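Local atomic coordinates of enterobactin synthetase component F-related protein (Vibrio cholerae serotype O1, PDB entry 4OXI), a protein that probably activates glycine with ATP as glycyl-adenylate, in a pathway that modifies lipopolysaccharide and gives resistance to antimicrobial peptides. Residues A[298-311]-A[326-340]. Sequence-based numbering, arbitrary orientation.
Sequences IHHHQLTVWLSVPT and SLPSLRLSFFCGQAL. With GAP (glycyl-adenosine-5'-phosphate), chain B.
Thr311 OG1 donates a 2.7 Å hydrogen bond to Gln338 OE1, in the amide plane and on a lone pair, tying the start of helix 311-318 to the loop 337-339, whose backbone lies against one face of the adenine of glycyl-adenosine-5'-phosphate. Both follow the C-terminal ends of strands 305-308 and 332-336, neighbouring parallel strands joined through that helix in a beta-alpha-beta unit of the adenylation-domain fold. Gln338 reaches Thr311 with its chain extended beyond CG (chi2 178°), passing Pro310, whose CG packs 3.8 Å from Gln338 CB. The strands run nearly parallel, and Trp306 and Ser308 each use both N-H and carbonyl toward 332-336. The bond from Phe334 N to Trp306 O is short at 2.7 Å. It is nearly straight, 170° at the hydrogen. On one face of the sheet Leu307 CD1 presses on Phe334 CB at 3.5 Å, beside helix 268-279. On the other, the Trp306 indole meets Phe335 obliquely, ring planes at 58°, while its NE1 donates to Ser308 OG, which passes a bond on to Val309 O. Ile298 CD1 sits over one indole face, toward its rim, and Leu330 CD2 packs against Trp306 CB. At the far end a Schellman motif at Gln302 closes helix 294-301; there Ser329 OG, in the type I turn 327-330, donates to Leu303 O from above the carbonyl plane. Arg331 points its guanidinium to Asp256 in a salt bridge. Residues 336-339 line the ligand pocket: Cys336 SG lies 3.4 Å from the glycyl CA, and Gly337 N sits above the adenine plane, 3.0 Å from N7.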
loop_
_atom_site.group_PDB
_atom_site.type_symbol
_atom_site.label_atom_id
_atom_site.label_comp_id
_atom_site.label_asym_id
_atom_site.label_seq_id
_atom_site.Cartn_x
_atom_site.Cartn_y
_atom_site.Cartn_z
ATOM N N ILE A 298 2.463 -19.818 2.634
ATOM C CA ILE A 298 1.042 -20.118 2.465
ATOM C C ILE A 298 0.749 -21.549 2.890
ATOM O O ILE A 298 -0.144 -21.799 3.703
ATOM C CB ILE A 298 0.599 -19.915 0.990
ATOM C CG1 ILE A 298 0.477 -18.415 0.674
ATOM C CG2 ILE A 298 -0.717 -20.628 0.727
ATOM C CD1 ILE A 298 0.902 -18.044 -0.735
ATOM N N HIS A 299 1.522 -22.486 2.354
ATOM C CA HIS A 299 1.348 -23.893 2.698
ATOM C C HIS A 299 1.591 -24.185 4.190
ATOM O O HIS A 299 0.806 -24.881 4.831
ATOM C CB HIS A 299 2.253 -24.770 1.823
ATOM C CG HIS A 299 2.230 -26.214 2.210
ATOM N ND1 HIS A 299 1.174 -27.048 1.908
ATOM C CD2 HIS A 299 3.116 -26.963 2.907
ATOM C CE1 HIS A 299 1.416 -28.251 2.394
ATOM N NE2 HIS A 299 2.588 -28.229 3.001
ATOM N N HIS A 300 2.680 -23.645 4.736
ATOM C CA HIS A 300 3.024 -23.821 6.153
ATOM C C HIS A 300 1.886 -23.417 7.089
ATOM O O HIS A 300 1.593 -24.105 8.073
ATOM C CB HIS A 300 4.254 -22.973 6.463
ATOM C CG HIS A 300 4.866 -23.242 7.800
ATOM N ND1 HIS A 300 4.565 -22.497 8.919
ATOM C CD2 HIS A 300 5.798 -24.143 8.186
ATOM C CE1 HIS A 300 5.268 -22.944 9.944
ATOM N NE2 HIS A 300 6.024 -23.943 9.525
ATOM N N HIS A 301 1.229 -22.301 6.785
ATOM C CA HIS A 301 0.147 -21.834 7.655
ATOM C C HIS A 301 -1.235 -22.115 7.105
ATOM O O HIS A 301 -2.212 -21.660 7.684
ATOM C CB HIS A 301 0.267 -20.327 7.945
ATOM C CG HIS A 301 1.449 -19.973 8.786
ATOM N ND1 HIS A 301 1.537 -20.305 10.123
ATOM C CD2 HIS A 301 2.606 -19.341 8.474
ATOM C CE1 HIS A 301 2.694 -19.886 10.602
ATOM N NE2 HIS A 301 3.361 -19.295 9.623
ATOM N N GLN A 302 -1.321 -22.835 5.988
ATOM C CA GLN A 302 -2.616 -23.136 5.391
ATOM C C GLN A 302 -3.445 -21.859 5.187
ATOM O O GLN A 302 -4.610 -21.803 5.569
ATOM C CB GLN A 302 -3.388 -24.136 6.273
ATOM C CG GLN A 302 -2.732 -25.534 6.329
ATOM C CD GLN A 302 -2.769 -26.236 4.972
ATOM O OE1 GLN A 302 -3.823 -26.705 4.535
ATOM N NE2 GLN A 302 -1.623 -26.282 4.287
ATOM N N LEU A 303 -2.840 -20.834 4.600
ATOM C CA LEU A 303 -3.562 -19.592 4.321
ATOM C C LEU A 303 -4.689 -19.854 3.338
ATOM O O LEU A 303 -4.531 -20.633 2.404
ATOM C CB LEU A 303 -2.625 -18.539 3.736
ATOM C CG LEU A 303 -1.476 -18.100 4.648
ATOM C CD1 LEU A 303 -0.833 -16.820 4.114
ATOM C CD2 LEU A 303 -1.945 -17.896 6.082
ATOM N N THR A 304 -5.821 -19.192 3.547
ATOM C CA THR A 304 -6.966 -19.382 2.669
ATOM C C THR A 304 -7.159 -18.166 1.774
ATOM O O THR A 304 -7.837 -18.249 0.740
ATOM C CB THR A 304 -8.258 -19.665 3.469
ATOM O OG1 THR A 304 -8.554 -18.542 4.308
ATOM C CG2 THR A 304 -8.091 -20.904 4.346
ATOM N N VAL A 305 -6.553 -17.039 2.161
ATOM C CA VAL A 305 -6.691 -15.776 1.417
ATOM C C VAL A 305 -5.333 -15.082 1.248
ATOM O O VAL A 305 -4.573 -14.941 2.213
ATOM C CB VAL A 305 -7.683 -14.801 2.133
ATOM C CG1 VAL A 305 -7.912 -13.548 1.305
ATOM C CG2 VAL A 305 -9.014 -15.472 2.399
ATOM N N TRP A 306 -5.042 -14.631 0.027
ATOM C CA TRP A 306 -3.755 -14.016 -0.291
ATOM C C TRP A 306 -3.900 -12.772 -1.169
ATOM O O TRP A 306 -4.703 -12.761 -2.102
ATOM C CB TRP A 306 -2.855 -15.028 -1.009
ATOM C CG TRP A 306 -1.495 -14.477 -1.359
ATOM C CD1 TRP A 306 -1.126 -13.896 -2.536
ATOM C CD2 TRP A 306 -0.329 -14.465 -0.521
ATOM N NE1 TRP A 306 0.203 -13.520 -2.483
ATOM C CE2 TRP A 306 0.714 -13.860 -1.254
ATOM C CE3 TRP A 306 -0.069 -14.902 0.786
ATOM C CZ2 TRP A 306 2.005 -13.686 -0.726
ATOM C CZ3 TRP A 306 1.217 -14.734 1.309
ATOM C CH2 TRP A 306 2.235 -14.134 0.554
ATOM N N LEU A 307 -3.119 -11.731 -0.868
ATOM C CA LEU A 307 -3.027 -10.544 -1.728
ATOM C C LEU A 307 -1.581 -10.070 -1.791
ATOM O O LEU A 307 -0.939 -9.871 -0.743
ATOM C CB LEU A 307 -3.906 -9.406 -1.206
ATOM C CG LEU A 307 -3.671 -8.039 -1.871
ATOM C CD1 LEU A 307 -4.029 -8.043 -3.355
ATOM C CD2 LEU A 307 -4.454 -6.948 -1.178
ATOM N N SER A 308 -1.065 -9.896 -3.003
ATOM C CA SER A 308 0.263 -9.323 -3.186
ATOM C C SER A 308 0.424 -8.842 -4.624
ATOM O O SER A 308 -0.465 -9.035 -5.443
ATOM C CB SER A 308 1.329 -10.368 -2.888
ATOM O OG SER A 308 1.317 -11.370 -3.895
ATOM N N VAL A 309 1.558 -8.216 -4.929
ATOM C CA VAL A 309 1.927 -7.934 -6.312
ATOM C C VAL A 309 2.148 -9.286 -6.995
ATOM O O VAL A 309 2.429 -10.284 -6.322
ATOM C CB VAL A 309 3.207 -7.069 -6.410
ATOM C CG1 VAL A 309 2.931 -5.649 -5.938
ATOM C CG2 VAL A 309 4.360 -7.692 -5.592
ATOM N N PRO A 310 1.994 -9.338 -8.323
ATOM C CA PRO A 310 2.112 -10.624 -9.020
ATOM C C PRO A 310 3.562 -11.118 -9.182
ATOM O O PRO A 310 3.773 -12.233 -9.658
ATOM C CB PRO A 310 1.487 -10.333 -10.389
ATOM C CG PRO A 310 1.623 -8.851 -10.567
ATOM C CD PRO A 310 1.436 -8.286 -9.192
ATOM N N THR A 311 4.534 -10.304 -8.788
ATOM C CA THR A 311 5.935 -10.720 -8.736
ATOM C C THR A 311 6.055 -11.972 -7.892
ATOM O O THR A 311 6.892 -12.842 -8.142
ATOM C CB THR A 311 6.808 -9.616 -8.093
ATOM O OG1 THR A 311 6.840 -8.479 -8.958
ATOM C CG2 THR A 311 8.228 -10.093 -7.899
ATOM N N SER A 326 -0.448 -27.973 -5.305
ATOM C CA SER A 326 0.433 -27.785 -4.142
ATOM C C SER A 326 -0.073 -26.769 -3.114
ATOM O O SER A 326 0.466 -26.696 -2.010
ATOM C CB SER A 326 1.851 -27.406 -4.572
ATOM O OG SER A 326 1.894 -26.123 -5.170
ATOM N N LEU A 327 -1.102 -25.992 -3.463
ATOM C CA LEU A 327 -1.649 -25.001 -2.532
ATOM C C LEU A 327 -3.157 -25.141 -2.346
ATOM O O LEU A 327 -3.896 -24.199 -2.638
ATOM C CB LEU A 327 -1.325 -23.586 -3.024
ATOM C CG LEU A 327 0.162 -23.264 -3.079
ATOM C CD1 LEU A 327 0.388 -21.822 -3.532
ATOM C CD2 LEU A 327 0.798 -23.517 -1.716
ATOM N N PRO A 328 -3.620 -26.308 -1.847
ATOM C CA PRO A 328 -5.065 -26.554 -1.732
ATOM C C PRO A 328 -5.794 -25.635 -0.772
ATOM O O PRO A 328 -6.995 -25.475 -0.920
ATOM C CB PRO A 328 -5.137 -27.992 -1.184
ATOM C CG PRO A 328 -3.819 -28.223 -0.521
ATOM C CD PRO A 328 -2.832 -27.465 -1.374
ATOM N N SER A 329 -5.116 -25.056 0.212
ATOM C CA SER A 329 -5.840 -24.242 1.197
ATOM C C SER A 329 -6.237 -22.849 0.670
ATOM O O SER A 329 -7.110 -22.200 1.247
ATOM C CB SER A 329 -5.031 -24.092 2.490
ATOM O OG SER A 329 -3.919 -23.213 2.298
ATOM N N LEU A 330 -5.609 -22.396 -0.415
ATOM C CA LEU A 330 -5.726 -20.990 -0.843
ATOM C C LEU A 330 -6.941 -20.754 -1.733
ATOM O O LEU A 330 -6.850 -20.881 -2.959
ATOM C CB LEU A 330 -4.463 -20.559 -1.600
ATOM C CG LEU A 330 -3.922 -19.151 -1.319
ATOM C CD1 LEU A 330 -3.062 -18.664 -2.471
ATOM C CD2 LEU A 330 -5.032 -18.163 -1.001
ATOM N N ARG A 331 -8.067 -20.387 -1.133
ATOM C CA ARG A 331 -9.327 -20.338 -1.892
ATOM C C ARG A 331 -9.548 -19.007 -2.600
ATOM O O ARG A 331 -10.336 -18.926 -3.546
ATOM C CB ARG A 331 -10.524 -20.690 -1.002
ATOM C CG ARG A 331 -11.006 -19.581 -0.079
ATOM C CD ARG A 331 -12.151 -20.106 0.807
ATOM N NE ARG A 331 -12.721 -19.067 1.658
ATOM C CZ ARG A 331 -13.610 -18.165 1.241
ATOM N NH1 ARG A 331 -14.028 -18.161 -0.022
ATOM N NH2 ARG A 331 -14.071 -17.252 2.085
ATOM N N LEU A 332 -8.848 -17.967 -2.153
ATOM C CA LEU A 332 -8.920 -16.674 -2.819
ATOM C C LEU A 332 -7.538 -16.037 -2.970
ATOM O O LEU A 332 -6.878 -15.728 -1.971
ATOM C CB LEU A 332 -9.862 -15.727 -2.069
ATOM C CG LEU A 332 -11.377 -15.884 -2.242
ATOM C CD1 LEU A 332 -12.113 -15.162 -1.123
ATOM C CD2 LEU A 332 -11.838 -15.359 -3.601
ATOM N N SER A 333 -7.123 -15.828 -4.220
ATOM C CA SER A 333 -5.829 -15.239 -4.542
ATOM C C SER A 333 -6.057 -13.916 -5.232
ATOM O O SER A 333 -6.620 -13.885 -6.338
ATOM C CB SER A 333 -5.056 -16.146 -5.501
ATOM O OG SER A 333 -4.635 -17.340 -4.858
ATOM N N PHE A 334 -5.629 -12.821 -4.607
ATOM C CA PHE A 334 -5.741 -11.520 -5.265
ATOM C C PHE A 334 -4.356 -11.025 -5.670
ATOM O O PHE A 334 -3.385 -11.208 -4.927
ATOM C CB PHE A 334 -6.377 -10.482 -4.341
ATOM C CG PHE A 334 -7.786 -10.795 -3.909
ATOM C CD1 PHE A 334 -8.869 -10.309 -4.626
ATOM C CD2 PHE A 334 -8.029 -11.514 -2.744
ATOM C CE1 PHE A 334 -10.179 -10.567 -4.208
ATOM C CE2 PHE A 334 -9.313 -11.772 -2.328
ATOM C CZ PHE A 334 -10.397 -11.293 -3.064
ATOM N N PHE A 335 -4.260 -10.391 -6.833
ATOM C CA PHE A 335 -3.015 -9.755 -7.243
ATOM C C PHE A 335 -3.290 -8.321 -7.676
ATOM O O PHE A 335 -4.295 -8.051 -8.341
ATOM C CB PHE A 335 -2.329 -10.570 -8.341
ATOM C CG PHE A 335 -1.916 -11.943 -7.878
ATOM C CD1 PHE A 335 -0.856 -12.101 -6.990
ATOM C CD2 PHE A 335 -2.611 -13.067 -8.283
ATOM C CE1 PHE A 335 -0.483 -13.367 -6.529
ATOM C CE2 PHE A 335 -2.240 -14.334 -7.833
ATOM C CZ PHE A 335 -1.183 -14.480 -6.947
ATOM N N CYS A 336 -2.423 -7.396 -7.264
ATOM C CA CYS A 336 -2.615 -5.989 -7.584
ATOM C C CYS A 336 -1.268 -5.342 -7.763
ATOM O O CYS A 336 -0.282 -5.767 -7.140
ATOM C CB CYS A 336 -3.338 -5.268 -6.442
ATOM S SG CYS A 336 -3.818 -3.543 -6.831
ATOM N N GLY A 337 -1.209 -4.316 -8.604
ATOM C CA GLY A 337 -0.026 -3.479 -8.646
ATOM C C GLY A 337 0.739 -3.445 -9.950
ATOM O O GLY A 337 1.361 -2.425 -10.262
ATOM N N GLN A 338 0.719 -4.557 -10.685
ATOM C CA GLN A 338 1.429 -4.687 -11.954
ATOM C C GLN A 338 0.596 -5.536 -12.891
ATOM O O GLN A 338 -0.278 -6.286 -12.438
ATOM C CB GLN A 338 2.762 -5.414 -11.766
ATOM C CG GLN A 338 3.506 -5.036 -10.530
ATOM C CD GLN A 338 4.780 -5.825 -10.362
ATOM O OE1 GLN A 338 4.880 -6.687 -9.481
ATOM N NE2 GLN A 338 5.772 -5.534 -11.209
ATOM N N ALA A 339 0.890 -5.447 -14.186
ATOM C CA ALA A 339 0.210 -6.261 -15.195
ATOM C C ALA A 339 0.282 -7.738 -14.840
ATOM O O ALA A 339 1.369 -8.280 -14.594
ATOM C CB ALA A 339 0.796 -6.016 -16.579
ATOM N N LEU A 340 -0.884 -8.378 -14.766
ATOM C CA LEU A 340 -0.950 -9.806 -14.466
ATOM C C LEU A 340 -0.916 -10.562 -15.784
ATOM O O LEU A 340 -1.800 -10.392 -16.626
ATOM C CB LEU A 340 -2.234 -10.131 -13.696
ATOM C CG LEU A 340 -2.461 -11.583 -13.288
ATOM C CD1 LEU A 340 -1.304 -12.074 -12.432
ATOM C CD2 LEU A 340 -3.772 -11.732 -12.537
HETATM N N GAP B . -3.106 0.333 -4.657
HETATM C CA GAP B . -2.431 -0.786 -5.378
HETATM C C GAP B . -1.197 -0.210 -6.043
HETATM O O GAP B . -0.416 -0.890 -6.684
HETATM P PA GAP B . 0.260 2.090 -6.430
HETATM O O1A GAP B . -0.234 3.509 -6.289
HETATM O O2A GAP B . 1.547 1.647 -5.755
HETATM O O3A GAP B . -0.976 1.218 -5.899
HETATM C "C5'" GAP B . -0.698 2.270 -8.864
HETATM O "O5'" GAP B . 0.344 1.799 -8.009
HETATM C "C4'" GAP B . -0.348 1.925 -10.298
HETATM O "O4'" GAP B . -0.008 0.539 -10.383
HETATM C "C3'" GAP B . -1.517 2.063 -11.248
HETATM O "O3'" GAP B . -1.668 3.412 -11.687
HETATM C "C2'" GAP B . -1.132 1.106 -12.363
HETATM O "O2'" GAP B . -0.130 1.684 -13.185
HETATM C "C1'" GAP B . -0.394 0.004 -11.648
HETATM N N9 GAP B . -1.313 -1.133 -11.420
HETATM C C8 GAP B . -1.992 -1.378 -10.284
HETATM N N7 GAP B . -2.734 -2.508 -10.391
HETATM C C5 GAP B . -2.536 -2.998 -11.635
HETATM C C6 GAP B . -3.032 -4.156 -12.406
HETATM N N6 GAP B . -3.888 -5.053 -11.845
HETATM N N1 GAP B . -2.583 -4.295 -13.676
HETATM C C2 GAP B . -1.722 -3.416 -14.239
HETATM N N3 GAP B . -1.236 -2.341 -13.588
HETATM C C4 GAP B . -1.597 -2.088 -12.307
#